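Long-range contacts in putative phosphosugar isomerases (Salmonella typhimurium LT2, PDB 3FKJ), which probably binds a phosphorylated sugar through its SIS domains and may isomerise it: residues Q38-V46 / P84-L95; G50-F61 / Q154-L162. All coordinates share one frame; numbering follows the deposited sequence.

Interaction 1 of 2, residues Q38-V46 / P84-L95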
loop_
_atom_site.group_PDB
_atom_site.type_symbol
_atom_site.label_atom_id
_atom_site.label_comp_id
_atom_site.label_asym_id
_atom_site.label_seq_id
_atom_site.Cartn_x
_atom_site.Cartn_y
_atom_site.Cartn_z
ATOM N N GLN A 38 -17.132 23.039 -8.537
ATOM C CA GLN A 38 -17.240 22.407 -7.232
ATOM C C GLN A 38 -16.018 22.733 -6.389
ATOM O O GLN A 38 -15.084 23.366 -6.851
ATOM C CB GLN A 38 -17.323 20.882 -7.394
ATOM C CG GLN A 38 -16.101 20.289 -8.078
ATOM C CD GLN A 38 -16.081 18.777 -8.072
ATOM O OE1 GLN A 38 -16.829 18.120 -8.814
ATOM N NE2 GLN A 38 -15.211 18.214 -7.256
ATOM N N ASN A 39 -16.022 22.263 -5.151
ATOM C CA ASN A 39 -14.805 22.231 -4.343
ATOM C C ASN A 39 -14.016 20.977 -4.666
ATOM O O ASN A 39 -14.588 19.999 -5.139
ATOM C CB ASN A 39 -15.139 22.202 -2.848
ATOM C CG ASN A 39 -16.061 23.310 -2.442
ATOM O OD1 ASN A 39 -16.020 24.405 -3.005
ATOM N ND2 ASN A 39 -16.913 23.035 -1.458
ATOM N N ILE A 40 -12.707 21.018 -4.415
ATOM C CA ILE A 40 -11.898 19.817 -4.393
ATOM C C ILE A 40 -11.494 19.558 -2.974
ATOM O O ILE A 40 -10.464 20.044 -2.509
ATOM C CB ILE A 40 -10.656 19.847 -5.332
ATOM C CG1 ILE A 40 -11.067 20.132 -6.788
ATOM C CG2 ILE A 40 -9.919 18.471 -5.269
ATOM C CD1 ILE A 40 -9.895 20.308 -7.765
ATOM N N GLU A 41 -12.295 18.746 -2.283
ATOM C CA GLU A 41 -12.043 18.409 -0.878
ATOM C C GLU A 41 -11.331 17.071 -0.702
ATOM O O GLU A 41 -10.646 16.853 0.303
ATOM C CB GLU A 41 -13.362 18.397 -0.107
ATOM C CG GLU A 41 -13.934 19.779 0.116
ATOM C CD GLU A 41 -15.393 19.747 0.513
ATOM O OE1 GLU A 41 -15.823 18.821 1.222
ATOM O OE2 GLU A 41 -16.123 20.634 0.074
ATOM N N ARG A 42 -11.540 16.167 -1.663
ATOM C CA ARG A 42 -10.975 14.821 -1.646
ATOM C C ARG A 42 -10.584 14.450 -3.058
ATOM O O ARG A 42 -11.279 14.804 -4.014
ATOM C CB ARG A 42 -11.981 13.807 -1.127
ATOM C CG ARG A 42 -12.622 14.176 0.182
ATOM C CD ARG A 42 -13.420 13.012 0.715
ATOM N NE ARG A 42 -12.551 11.931 1.207
ATOM C CZ ARG A 42 -12.273 11.677 2.497
ATOM N NH1 ARG A 42 -12.795 12.417 3.470
ATOM N NH2 ARG A 42 -11.472 10.659 2.807
ATOM N N VAL A 43 -9.451 13.760 -3.177
ATOM C CA VAL A 43 -9.010 13.124 -4.412
ATOM C C VAL A 43 -8.896 11.616 -4.164
ATOM O O VAL A 43 -8.461 11.188 -3.070
ATOM C CB VAL A 43 -7.617 13.687 -4.856
ATOM C CG1 VAL A 43 -7.194 13.108 -6.187
ATOM C CG2 VAL A 43 -7.689 15.187 -4.942
ATOM N N TRP A 44 -9.324 10.827 -5.158
ATOM C CA TRP A 44 -8.935 9.433 -5.269
ATOM C C TRP A 44 -8.178 9.199 -6.543
ATOM O O TRP A 44 -8.595 9.626 -7.632
ATOM C CB TRP A 44 -10.133 8.483 -5.253
ATOM C CG TRP A 44 -10.690 8.222 -3.910
ATOM C CD1 TRP A 44 -10.343 7.202 -3.059
ATOM C CD2 TRP A 44 -11.663 8.987 -3.241
ATOM N NE1 TRP A 44 -11.047 7.294 -1.905
ATOM C CE2 TRP A 44 -11.900 8.358 -1.995
ATOM C CE3 TRP A 44 -12.363 10.160 -3.560
ATOM C CZ2 TRP A 44 -12.825 8.856 -1.057
ATOM C CZ3 TRP A 44 -13.313 10.634 -2.646
ATOM C CH2 TRP A 44 -13.510 9.992 -1.398
ATOM N N PHE A 45 -7.057 8.526 -6.386
ATOM C CA PHE A 45 -6.359 7.854 -7.470
ATOM C C PHE A 45 -6.829 6.406 -7.582
ATOM O O PHE A 45 -6.699 5.627 -6.639
ATOM C CB PHE A 45 -4.881 7.891 -7.206
ATOM C CG PHE A 45 -4.334 9.266 -7.179
ATOM C CD1 PHE A 45 -4.195 9.984 -8.363
ATOM C CD2 PHE A 45 -3.977 9.860 -5.972
ATOM C CE1 PHE A 45 -3.675 11.270 -8.345
ATOM C CE2 PHE A 45 -3.471 11.151 -5.931
ATOM C CZ PHE A 45 -3.315 11.858 -7.137
ATOM N N VAL A 46 -7.382 6.061 -8.744
ATOM C CA VAL A 46 -7.994 4.778 -8.925
ATOM C C VAL A 46 -7.519 4.105 -10.224
ATOM O O VAL A 46 -7.536 4.671 -11.303
ATOM C CB VAL A 46 -9.544 4.867 -8.815
ATOM C CG1 VAL A 46 -10.187 3.448 -8.760
ATOM C CG2 VAL A 46 -9.964 5.682 -7.557
ATOM N N PRO A 84 -16.308 4.095 -0.776
ATOM C CA PRO A 84 -16.259 4.978 0.390
ATOM C C PRO A 84 -17.450 5.911 0.446
ATOM O O PRO A 84 -17.806 6.518 -0.553
ATOM C CB PRO A 84 -14.964 5.793 0.179
ATOM C CG PRO A 84 -14.474 5.474 -1.114
ATOM C CD PRO A 84 -15.117 4.246 -1.629
ATOM N N LYS A 85 -18.060 6.028 1.613
ATOM C CA LYS A 85 -19.156 6.967 1.778
ATOM C C LYS A 85 -18.679 8.387 1.626
ATOM O O LYS A 85 -19.470 9.256 1.362
ATOM C CB LYS A 85 -19.848 6.765 3.117
ATOM C CG LYS A 85 -20.678 5.500 3.143
ATOM C CD LYS A 85 -21.412 5.341 4.450
ATOM C CE LYS A 85 -22.266 4.080 4.405
ATOM N NZ LYS A 85 -22.989 3.804 5.681
ATOM N N ALA A 86 -17.375 8.628 1.759
ATOM C CA ALA A 86 -16.824 9.982 1.578
ATOM C C ALA A 86 -16.846 10.452 0.142
ATOM O O ALA A 86 -16.649 11.642 -0.093
ATOM C CB ALA A 86 -15.414 10.075 2.121
ATOM N N LEU A 87 -17.035 9.548 -0.824
ATOM C CA LEU A 87 -17.085 9.965 -2.237
ATOM C C LEU A 87 -18.360 10.772 -2.562
ATOM O O LEU A 87 -19.477 10.335 -2.272
ATOM C CB LEU A 87 -16.968 8.745 -3.159
ATOM C CG LEU A 87 -16.894 9.008 -4.670
ATOM C CD1 LEU A 87 -15.545 9.594 -5.091
ATOM C CD2 LEU A 87 -17.181 7.697 -5.408
ATOM N N GLY A 88 -18.200 11.930 -3.192
ATOM C CA GLY A 88 -19.346 12.731 -3.572
ATOM C C GLY A 88 -19.024 13.978 -4.377
ATOM O O GLY A 88 -18.005 14.040 -5.064
ATOM N N LYS A 89 -19.915 14.963 -4.253
ATOM C CA LYS A 89 -19.959 16.168 -5.082
ATOM C C LYS A 89 -18.659 16.906 -5.187
ATOM O O LYS A 89 -18.334 17.406 -6.257
ATOM C CB LYS A 89 -20.954 17.159 -4.501
ATOM C CG LYS A 89 -22.354 17.116 -5.078
ATOM C CD LYS A 89 -23.318 17.966 -4.210
ATOM C CE LYS A 89 -22.657 19.248 -3.639
ATOM N NZ LYS A 89 -23.651 20.261 -3.152
ATOM N N ASN A 90 -17.945 16.990 -4.060
ATOM C CA ASN A 90 -16.669 17.719 -3.947
ATOM C C ASN A 90 -15.422 16.819 -3.931
ATOM O O ASN A 90 -14.364 17.184 -3.404
ATOM C CB ASN A 90 -16.727 18.613 -2.712
ATOM C CG ASN A 90 -17.820 19.674 -2.823
ATOM O OD1 ASN A 90 -17.923 20.393 -3.828
ATOM N ND2 ASN A 90 -18.655 19.750 -1.802
ATOM N N SER A 91 -15.568 15.638 -4.526
ATOM C CA SER A 91 -14.470 14.710 -4.770
ATOM C C SER A 91 -14.048 14.774 -6.231
ATOM O O SER A 91 -14.843 15.091 -7.100
ATOM C CB SER A 91 -14.884 13.258 -4.471
ATOM O OG SER A 91 -15.380 13.084 -3.153
ATOM N N VAL A 92 -12.780 14.472 -6.466
ATOM C CA VAL A 92 -12.215 14.255 -7.790
ATOM C C VAL A 92 -11.626 12.847 -7.808
ATOM O O VAL A 92 -10.911 12.423 -6.881
ATOM C CB VAL A 92 -11.141 15.309 -8.141
ATOM C CG1 VAL A 92 -10.450 14.949 -9.453
ATOM C CG2 VAL A 92 -11.785 16.739 -8.178
ATOM N N VAL A 93 -11.998 12.089 -8.822
ATOM C CA VAL A 93 -11.508 10.717 -8.976
ATOM C C VAL A 93 -10.700 10.679 -10.266
ATOM O O VAL A 93 -11.186 11.043 -11.341
ATOM C CB VAL A 93 -12.645 9.658 -8.957
ATOM C CG1 VAL A 93 -12.055 8.225 -9.121
ATOM C CG2 VAL A 93 -13.479 9.788 -7.666
ATOM N N ILE A 94 -9.438 10.292 -10.131
ATOM C CA ILE A 94 -8.517 10.299 -11.241
ATOM C C ILE A 94 -8.181 8.858 -11.550
ATOM O O ILE A 94 -7.639 8.139 -10.706
ATOM C CB ILE A 94 -7.241 11.120 -10.945
ATOM C CG1 ILE A 94 -7.626 12.498 -10.420
ATOM C CG2 ILE A 94 -6.311 11.172 -12.201
ATOM C CD1 ILE A 94 -6.444 13.350 -9.937
ATOM N N LEU A 95 -8.548 8.447 -12.769
ATOM C CA LEU A 95 -8.412 7.068 -13.217
ATOM C C LEU A 95 -7.439 6.955 -14.409
ATOM O O LEU A 95 -7.279 7.895 -15.162
ATOM C CB LEU A 95 -9.800 6.504 -13.533
ATOM C CG LEU A 95 -10.873 6.767 -12.460
ATOM C CD1 LEU A 95 -11.898 7.808 -12.907
ATOM C CD2 LEU A 95 -11.567 5.446 -12.112
#
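Trp44 and Val92 meet through a backbone hydrogen bond in the parallel sheet of the alpha/beta SIS fold, where strands 42-46 and 91-95 run side by side with their axes 4.7 Å apart. Val92 N, Trp44 N, Ile94 N and Val46 N each donate to a carbonyl of the other strand, the shortest bond being Ile94 N to Trp44 O at 2.7 Å. Beta-branched valine and isoleucine suit these extended, buried positions: Val43 CG1 meets Ile94 CD1 on one face, Val46 CG2 meets Val93 CG1 on the other.

Trp44 carries much of the side-chain contact. With CG anti to the carbonyl carbon (chi1 -79°), its indole reaches the turn 84-87, where CZ3 lies 3.5 Å from Leu87 CD1 and CZ2 meets Pro84 CG; Ser91 CB sits in plane at the ring edge. Ser91 OG in turn accepts a hydrogen bond from Gly88 N, tying the loop to the strand start. Ala86 CB lies over the centre of the Arg42 guanidinium, 3.4 Å above its plane, while Arg42 NH1 bonds Leu69 O of the second subunit.

Strands 70-75 and 118-123 flank the pair. At the strand entrance, Asn90 accepts twice, at its backbone O from Glu41 N and at its amide OD1 from Asn39 N. Gln38 NE2 donates to Ser91 O at 3.1 Å, an almost straight bond (177°) that comes from above the carbonyl plane.

Interaction 2 of 2, residues G50-F61 / Q154-L162; sequences GSLTGFWPGKYF and QKAAYSLWL
Ser159 turns its CB and OG onto the backbone of Gly54, Phe55 and Gly58, where helices 56-61 and 155-162 pack with axes only 7.0 Å apart and 24° from parallel. Glycine is what permits this closeness: the absence of a side chain at Gly58 leaves Ser159 O close to its CA, 3.4 Å away in a CA-H...O contact. One turn earlier Gly54 O receives a similar contact from Ala156 CA, at 3.1 Å, alongside the small methyl of Ala156.

The hydroxyl of Ser159 sits between its own backbone N and carbonyl carbon (chi1 76°), a setting that lets OG donate back to Ala156 O in the carbonyl plane at 2.6 Å and accept from Gly58 N at 3.2 Å. Its CB meets the edge of the Phe55 ring, near the ring plane, and the Pro57 CD methylene lies against OG. Further along, the side chains of Phe61 and Leu160 cross at about a right angle, Leu160 CD1 touching Phe61 CB at 3.8 Å.

At the opposite end the Lys155 chain bends at chi3 (72°), bringing NZ to Ser51 OG at 3.2 Å. A water donates to Lys155 O and, weakly, to Gly54 O. Small residues thus bring the two backbones together, and the buried Ser159 hydroxyl, used both as donor and as acceptor, lets the Gly58 N-H find a partner across the interface.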
loop_
_atom_site.group_PDB
_atom_site.type_symbol
_atom_site.label_atom_id
_atom_site.label_comp_id
_atom_site.label_asym_id
_atom_site.label_seq_id
_atom_site.Cartn_x
_atom_site.Cartn_y
_atom_site.Cartn_z
ATOM N N GLY A 50 -0.096 -1.309 -12.856
ATOM C CA GLY A 50 0.695 -0.163 -13.290
ATOM C C GLY A 50 -0.102 1.125 -13.381
ATOM O O GLY A 50 0.453 2.205 -13.251
ATOM N N SER A 51 -1.398 1.009 -13.613
ATOM C CA SER A 51 -2.265 2.168 -13.680
ATOM C C SER A 51 -2.730 2.704 -12.324
ATOM O O SER A 51 -3.374 3.743 -12.264
ATOM C CB SER A 51 -3.442 1.894 -14.648
ATOM O OG SER A 51 -2.984 1.944 -16.006
ATOM N N LEU A 52 -2.372 2.003 -11.242
ATOM C CA LEU A 52 -2.435 2.543 -9.903
ATOM C C LEU A 52 -1.072 3.059 -9.408
ATOM O O LEU A 52 -0.984 4.169 -8.846
ATOM C CB LEU A 52 -2.958 1.481 -8.961
ATOM C CG LEU A 52 -3.161 1.949 -7.525
ATOM C CD1 LEU A 52 -4.024 3.242 -7.457
ATOM C CD2 LEU A 52 -3.712 0.780 -6.670
ATOM N N THR A 53 -0.013 2.284 -9.573
ATOM C CA THR A 53 1.326 2.719 -9.115
ATOM C C THR A 53 1.818 3.953 -9.901
ATOM O O THR A 53 2.646 4.713 -9.413
ATOM C CB THR A 53 2.413 1.621 -9.255
ATOM O OG1 THR A 53 2.489 1.162 -10.606
ATOM C CG2 THR A 53 2.237 0.446 -8.242
ATOM N N GLY A 54 1.275 4.158 -11.108
ATOM C CA GLY A 54 1.549 5.363 -11.893
ATOM C C GLY A 54 1.060 6.658 -11.222
ATOM O O GLY A 54 1.482 7.739 -11.603
ATOM N N PHE A 55 0.191 6.530 -10.218
ATOM C CA PHE A 55 -0.310 7.635 -9.442
ATOM C C PHE A 55 0.489 7.943 -8.183
ATOM O O PHE A 55 0.225 8.956 -7.546
ATOM C CB PHE A 55 -1.782 7.391 -9.065
ATOM C CG PHE A 55 -2.739 7.488 -10.219
ATOM C CD1 PHE A 55 -2.706 8.596 -11.081
ATOM C CD2 PHE A 55 -3.690 6.496 -10.435
ATOM C CE1 PHE A 55 -3.606 8.687 -12.125
ATOM C CE2 PHE A 55 -4.571 6.584 -11.469
ATOM C CZ PHE A 55 -4.529 7.666 -12.327
ATOM N N TRP A 56 1.454 7.080 -7.816
ATOM C CA TRP A 56 2.251 7.272 -6.623
ATOM C C TRP A 56 2.936 8.643 -6.534
ATOM O O TRP A 56 2.937 9.241 -5.462
ATOM C CB TRP A 56 3.344 6.197 -6.474
ATOM C CG TRP A 56 3.916 6.245 -5.091
ATOM C CD1 TRP A 56 5.062 6.861 -4.693
ATOM C CD2 TRP A 56 3.315 5.713 -3.913
ATOM N NE1 TRP A 56 5.230 6.715 -3.329
ATOM C CE2 TRP A 56 4.166 6.024 -2.826
ATOM C CE3 TRP A 56 2.136 5.000 -3.666
ATOM C CZ2 TRP A 56 3.883 5.641 -1.501
ATOM C CZ3 TRP A 56 1.857 4.595 -2.336
ATOM C CH2 TRP A 56 2.729 4.918 -1.275
ATOM N N PRO A 57 3.552 9.128 -7.644
ATOM C CA PRO A 57 4.186 10.435 -7.535
ATOM C C PRO A 57 3.292 11.571 -7.072
ATOM O O PRO A 57 3.730 12.380 -6.255
ATOM C CB PRO A 57 4.763 10.677 -8.935
ATOM C CG PRO A 57 4.977 9.262 -9.472
ATOM C CD PRO A 57 3.761 8.535 -8.978
ATOM N N GLY A 58 2.085 11.653 -7.619
ATOM C CA GLY A 58 1.110 12.609 -7.162
ATOM C C GLY A 58 0.575 12.335 -5.764
ATOM O O GLY A 58 0.401 13.280 -4.957
ATOM N N LYS A 59 0.286 11.068 -5.478
ATOM C CA LYS A 59 -0.174 10.675 -4.146
ATOM C C LYS A 59 0.835 11.141 -3.099
ATOM O O LYS A 59 0.478 11.847 -2.135
ATOM C CB LYS A 59 -0.404 9.148 -4.063
ATOM C CG LYS A 59 -0.941 8.635 -2.699
ATOM C CD LYS A 59 -0.212 7.415 -2.194
ATOM C CE LYS A 59 -0.878 6.757 -0.970
ATOM N NZ LYS A 59 -1.179 7.634 0.214
ATOM N N TYR A 60 2.102 10.798 -3.313
ATOM C CA TYR A 60 3.169 11.141 -2.370
ATOM C C TYR A 60 3.324 12.666 -2.193
ATOM O O TYR A 60 3.456 13.166 -1.060
ATOM C CB TYR A 60 4.502 10.438 -2.766
ATOM C CG TYR A 60 5.658 10.736 -1.827
ATOM C CD1 TYR A 60 5.689 10.200 -0.544
ATOM C CD2 TYR A 60 6.691 11.582 -2.195
ATOM C CE1 TYR A 60 6.709 10.486 0.343
ATOM C CE2 TYR A 60 7.744 11.891 -1.278
ATOM C CZ TYR A 60 7.748 11.310 -0.037
ATOM O OH TYR A 60 8.762 11.581 0.863
ATOM N N PHE A 61 3.288 13.405 -3.297
ATOM C CA PHE A 61 3.369 14.864 -3.246
ATOM C C PHE A 61 2.265 15.481 -2.377
ATOM O O PHE A 61 2.517 16.348 -1.511
ATOM C CB PHE A 61 3.320 15.447 -4.679
ATOM C CG PHE A 61 3.342 16.953 -4.740
ATOM C CD1 PHE A 61 4.537 17.647 -4.658
ATOM C CD2 PHE A 61 2.167 17.671 -4.916
ATOM C CE1 PHE A 61 4.568 19.041 -4.728
ATOM C CE2 PHE A 61 2.176 19.078 -5.002
ATOM C CZ PHE A 61 3.383 19.764 -4.905
ATOM N N GLN A 154 4.333 11.382 -19.920
ATOM C CA GLN A 154 3.990 10.019 -19.538
ATOM C C GLN A 154 3.013 9.923 -18.366
ATOM O O GLN A 154 2.833 10.867 -17.589
ATOM C CB GLN A 154 5.263 9.213 -19.303
ATOM C CG GLN A 154 6.042 8.965 -20.618
ATOM C CD GLN A 154 7.409 8.384 -20.364
ATOM O OE1 GLN A 154 7.957 8.520 -19.278
ATOM N NE2 GLN A 154 7.959 7.748 -21.348
ATOM N N LYS A 155 2.348 8.774 -18.306
ATOM C CA LYS A 155 1.243 8.503 -17.351
ATOM C C LYS A 155 1.584 8.900 -15.922
ATOM O O LYS A 155 0.820 9.610 -15.306
ATOM C CB LYS A 155 0.878 7.020 -17.386
ATOM C CG LYS A 155 -0.356 6.625 -16.592
ATOM C CD LYS A 155 -0.730 5.151 -16.798
ATOM C CE LYS A 155 0.205 4.165 -16.123
ATOM N NZ LYS A 155 -0.012 2.769 -16.664
ATOM N N ALA A 156 2.739 8.463 -15.408
ATOM C CA ALA A 156 3.120 8.767 -14.028
ATOM C C ALA A 156 3.420 10.239 -13.847
ATOM O O ALA A 156 3.088 10.803 -12.787
ATOM C CB ALA A 156 4.319 7.911 -13.577
ATOM N N ALA A 157 4.041 10.865 -14.869
ATOM C CA ALA A 157 4.310 12.301 -14.852
ATOM C C ALA A 157 3.009 13.112 -14.632
ATOM O O ALA A 157 2.997 14.083 -13.903
ATOM C CB ALA A 157 5.000 12.737 -16.140
ATOM N N TYR A 158 1.926 12.708 -15.291
ATOM C CA TYR A 158 0.643 13.409 -15.182
ATOM C C TYR A 158 0.062 13.326 -13.766
ATOM O O TYR A 158 -0.648 14.232 -13.333
ATOM C CB TYR A 158 -0.347 12.871 -16.221
ATOM C CG TYR A 158 -0.382 13.655 -17.524
ATOM C CD1 TYR A 158 -1.062 14.860 -17.618
ATOM C CD2 TYR A 158 0.248 13.183 -18.656
ATOM C CE1 TYR A 158 -1.126 15.568 -18.822
ATOM C CE2 TYR A 158 0.207 13.885 -19.839
ATOM C CZ TYR A 158 -0.476 15.082 -19.917
ATOM O OH TYR A 158 -0.512 15.755 -21.110
ATOM N N SER A 159 0.395 12.265 -13.031
ATOM C CA SER A 159 -0.027 12.184 -11.636
ATOM C C SER A 159 0.574 13.374 -10.883
ATOM O O SER A 159 -0.087 13.946 -10.023
ATOM C CB SER A 159 0.338 10.838 -10.954
ATOM O OG SER A 159 1.714 10.738 -10.616
ATOM N N LEU A 160 1.814 13.755 -11.226
ATOM C CA LEU A 160 2.499 14.808 -10.479
ATOM C C LEU A 160 2.019 16.174 -10.958
ATOM O O LEU A 160 1.828 17.071 -10.154
ATOM C CB LEU A 160 4.027 14.672 -10.563
ATOM C CG LEU A 160 4.849 15.674 -9.713
ATOM C CD1 LEU A 160 4.487 15.697 -8.243
ATOM C CD2 LEU A 160 6.321 15.447 -9.884
ATOM N N TRP A 161 1.801 16.315 -12.274
ATOM C CA TRP A 161 1.228 17.556 -12.842
ATOM C C TRP A 161 -0.142 17.870 -12.213
ATOM O O TRP A 161 -0.403 18.990 -11.794
ATOM C CB TRP A 161 1.071 17.461 -14.368
ATOM C CG TRP A 161 2.356 17.626 -15.167
ATOM C CD1 TRP A 161 2.946 16.694 -15.943
ATOM C CD2 TRP A 161 3.168 18.808 -15.263
ATOM N NE1 TRP A 161 4.084 17.204 -16.534
ATOM C CE2 TRP A 161 4.251 18.501 -16.124
ATOM C CE3 TRP A 161 3.091 20.089 -14.702
ATOM C CZ2 TRP A 161 5.244 19.440 -16.460
ATOM C CZ3 TRP A 161 4.093 21.013 -15.012
ATOM C CH2 TRP A 161 5.157 20.680 -15.880
ATOM N N LEU A 162 -1.022 16.875 -12.201
ATOM C CA LEU A 162 -2.384 17.034 -11.660
ATOM C C LEU A 162 -2.337 17.322 -10.168
ATOM O O LEU A 162 -3.008 18.232 -9.683
ATOM C CB LEU A 162 -3.208 15.769 -11.921
ATOM C CG LEU A 162 -3.596 15.581 -13.379
ATOM C CD1 LEU A 162 -4.063 14.105 -13.679
ATOM C CD2 LEU A 162 -4.635 16.592 -13.698
HETATM O O HOH W 1 -0.712 8.604 -13.390
#

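How the interactions relate
Interactions 1 and 2 alternate along the chain: strand 42-47 of the first leads directly into helix 50-53 of the second. Their centres lie about 16 Å apart, yet Phe55 joins them. Its CD1 meets Phe45 CD1 at 3.4 Å, and its CE2 lies 3.5 Å from both Ile94 O and Val46 O, so the ring rests on the adjacent strands 42-46 and 91-95 while the same residue belongs to interaction 2. Lys155 and Ser51 also touch Ala96, just beyond segment 84-95. Interaction 1 reaches the second subunit also through Lys85, which forms a salt bridge with Glu65 of that subunit; interaction 2 lies near the chain centre, where the side chain of Ala156 is about 4 Å from a bound thiocyanate ion, probably from the crystallisation liquor but possibly marking a pocket.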